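Local coordinates for protease VII (Escherichia coli, PDB 1I78), which cleaves polypeptides as an integral outer-membrane endopeptidase of the omptin family, probably preferring sites between two basic residues, at residues Asn258-Thr263 with Tyr275-Gly281. The protein carries 3 engineered substitutions. Sequence-based numbering, arbitrary orientation.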
loop_
_atom_site.group_PDB
_atom_site.type_symbol
_atom_site.label_atom_id
_atom_site.label_comp_id
_atom_site.label_asym_id
_atom_site.label_seq_id
_atom_site.Cartn_x
_atom_site.Cartn_y
_atom_site.Cartn_z
ATOM N N ASN A 258 -5.387 -10.269 -1.228
ATOM C CA ASN A 258 -5.008 -11.134 -0.128
ATOM C C ASN A 258 -4.579 -12.524 -0.585
ATOM O O ASN A 258 -5.121 -13.088 -1.538
ATOM C CB ASN A 258 -6.157 -11.264 0.871
ATOM C CG ASN A 258 -5.784 -12.110 2.066
ATOM O OD1 ASN A 258 -4.836 -11.808 2.789
ATOM N ND2 ASN A 258 -6.523 -13.178 2.277
ATOM N N LYS A 259 -3.597 -13.061 0.124
ATOM C CA LYS A 259 -3.056 -14.374 -0.157
ATOM C C LYS A 259 -2.429 -14.843 1.157
ATOM O O LYS A 259 -2.105 -14.020 2.019
ATOM C CB LYS A 259 -2.005 -14.262 -1.270
ATOM C CG LYS A 259 -1.407 -15.574 -1.760
ATOM C CD LYS A 259 -0.645 -15.357 -3.075
ATOM C CE LYS A 259 -0.130 -16.657 -3.669
ATOM N NZ LYS A 259 0.926 -17.281 -2.826
ATOM N N LYS A 260 -2.277 -16.154 1.324
ATOM C CA LYS A 260 -1.692 -16.692 2.543
ATOM C C LYS A 260 -0.197 -16.856 2.404
ATOM O O LYS A 260 0.314 -17.098 1.312
ATOM C CB LYS A 260 -2.304 -18.059 2.893
ATOM C CG LYS A 260 -3.759 -18.012 3.337
ATOM C CD LYS A 260 -4.295 -19.399 3.606
ATOM C CE LYS A 260 -5.759 -19.356 4.022
ATOM N NZ LYS A 260 -6.258 -20.734 4.311
ATOM N N GLY A 261 0.491 -16.731 3.531
ATOM C CA GLY A 261 1.929 -16.880 3.579
ATOM C C GLY A 261 2.280 -17.432 4.948
ATOM O O GLY A 261 1.393 -17.685 5.772
ATOM N N ASN A 262 3.569 -17.598 5.210
ATOM C CA ASN A 262 4.000 -18.144 6.484
ATOM C C ASN A 262 4.217 -17.064 7.533
ATOM O O ASN A 262 4.483 -15.911 7.212
ATOM C CB ASN A 262 5.265 -18.968 6.273
ATOM C CG ASN A 262 5.182 -19.822 5.022
ATOM O OD1 ASN A 262 4.112 -20.335 4.675
ATOM N ND2 ASN A 262 6.305 -19.982 4.335
ATOM N N THR A 263 4.103 -17.449 8.797
ATOM C CA THR A 263 4.265 -16.508 9.892
ATOM C C THR A 263 5.153 -17.105 10.984
ATOM O O THR A 263 5.265 -18.325 11.113
ATOM C CB THR A 263 2.864 -16.113 10.468
ATOM O OG1 THR A 263 3.014 -15.174 11.537
ATOM C CG2 THR A 263 2.139 -17.331 10.975
ATOM N N TYR A 275 6.352 -21.394 14.534
ATOM C CA TYR A 275 6.204 -21.228 13.092
ATOM C C TYR A 275 4.942 -21.917 12.583
ATOM O O TYR A 275 4.605 -23.014 13.027
ATOM C CB TYR A 275 7.410 -21.837 12.388
ATOM C CG TYR A 275 7.396 -21.701 10.888
ATOM C CD1 TYR A 275 7.873 -20.543 10.268
ATOM C CD2 TYR A 275 6.940 -22.743 10.080
ATOM C CE1 TYR A 275 7.906 -20.428 8.881
ATOM C CE2 TYR A 275 6.967 -22.640 8.695
ATOM C CZ TYR A 275 7.453 -21.481 8.099
ATOM O OH TYR A 275 7.504 -21.380 6.725
ATOM N N SER A 276 4.250 -21.275 11.648
ATOM C CA SER A 276 3.038 -21.849 11.078
ATOM C C SER A 276 2.888 -21.522 9.598
ATOM O O SER A 276 2.672 -20.372 9.213
ATOM C CB SER A 276 1.804 -21.381 11.853
ATOM O OG SER A 276 1.896 -20.012 12.191
ATOM N N LYS A 277 3.023 -22.558 8.776
ATOM C CA LYS A 277 2.915 -22.437 7.331
ATOM C C LYS A 277 1.504 -22.030 6.939
ATOM O O LYS A 277 0.526 -22.623 7.392
ATOM C CB LYS A 277 3.275 -23.768 6.669
ATOM C CG LYS A 277 3.093 -23.794 5.162
ATOM C CD LYS A 277 3.486 -25.155 4.600
ATOM C CE LYS A 277 3.309 -25.236 3.090
ATOM N NZ LYS A 277 3.903 -26.499 2.547
ATOM N N ASN A 278 1.406 -21.011 6.092
ATOM C CA ASN A 278 0.118 -20.514 5.640
ATOM C C ASN A 278 -0.709 -20.028 6.825
ATOM O O ASN A 278 -1.936 -20.063 6.800
ATOM C CB ASN A 278 -0.625 -21.609 4.870
ATOM C CG ASN A 278 0.087 -21.998 3.584
ATOM O OD1 ASN A 278 0.278 -21.171 2.692
ATOM N ND2 ASN A 278 0.488 -23.261 3.485
ATOM N N GLY A 279 -0.026 -19.563 7.864
ATOM C CA GLY A 279 -0.729 -19.074 9.029
ATOM C C GLY A 279 -1.063 -17.596 8.936
ATOM O O GLY A 279 -1.783 -17.065 9.786
ATOM N N ALA A 280 -0.560 -16.925 7.904
ATOM C CA ALA A 280 -0.814 -15.503 7.772
ATOM C C ALA A 280 -1.376 -15.087 6.430
ATOM O O ALA A 280 -1.330 -15.835 5.464
ATOM C CB ALA A 280 0.457 -14.738 8.064
ATOM N N GLY A 281 -1.920 -13.874 6.399
ATOM C CA GLY A 281 -2.497 -13.306 5.198
ATOM C C GLY A 281 -2.276 -11.805 5.263
ATOM O O GLY A 281 -2.258 -11.235 6.355
#
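G261 and A280 form a closed pair of backbone hydrogen bonds, G261 N to A280 O (2.8 Å) and A280 N to G261 O (3.0 Å). T263 and S276 form a second such pair, T263 N to S276 O (3.3 Å) and S276 N to T263 O (3.2 Å). S276 O also accepts G279 N, closing a type II turn from S276 to G279; the two donors come from opposite faces of its carbonyl plane. N262 ties down the turn: its OD1 takes N278 N (3.1 Å) on a lone pair in the amide plane. CG of N262 lies anti to its carbonyl carbon (chi1 -42°), which carries OD1 to N278 N. CB of N262 packs 3.8 Å from CZ of Y275, and the ring plane stands 59° from the N262 amide. T263 CB meets A280 CB at 3.7 Å, on the sheet face where T263 OG1 is hydrogen-bonded to S223 OG of strand 219-242. K260 leaves by the other face, its ammonium group making a cation-pi contact with Y30. Four steps from S276 to A280 oppose two from G261 to T263, with G279 and A280 both facing G261: a classic beta bulge in the last hairpin of the omptin beta barrel.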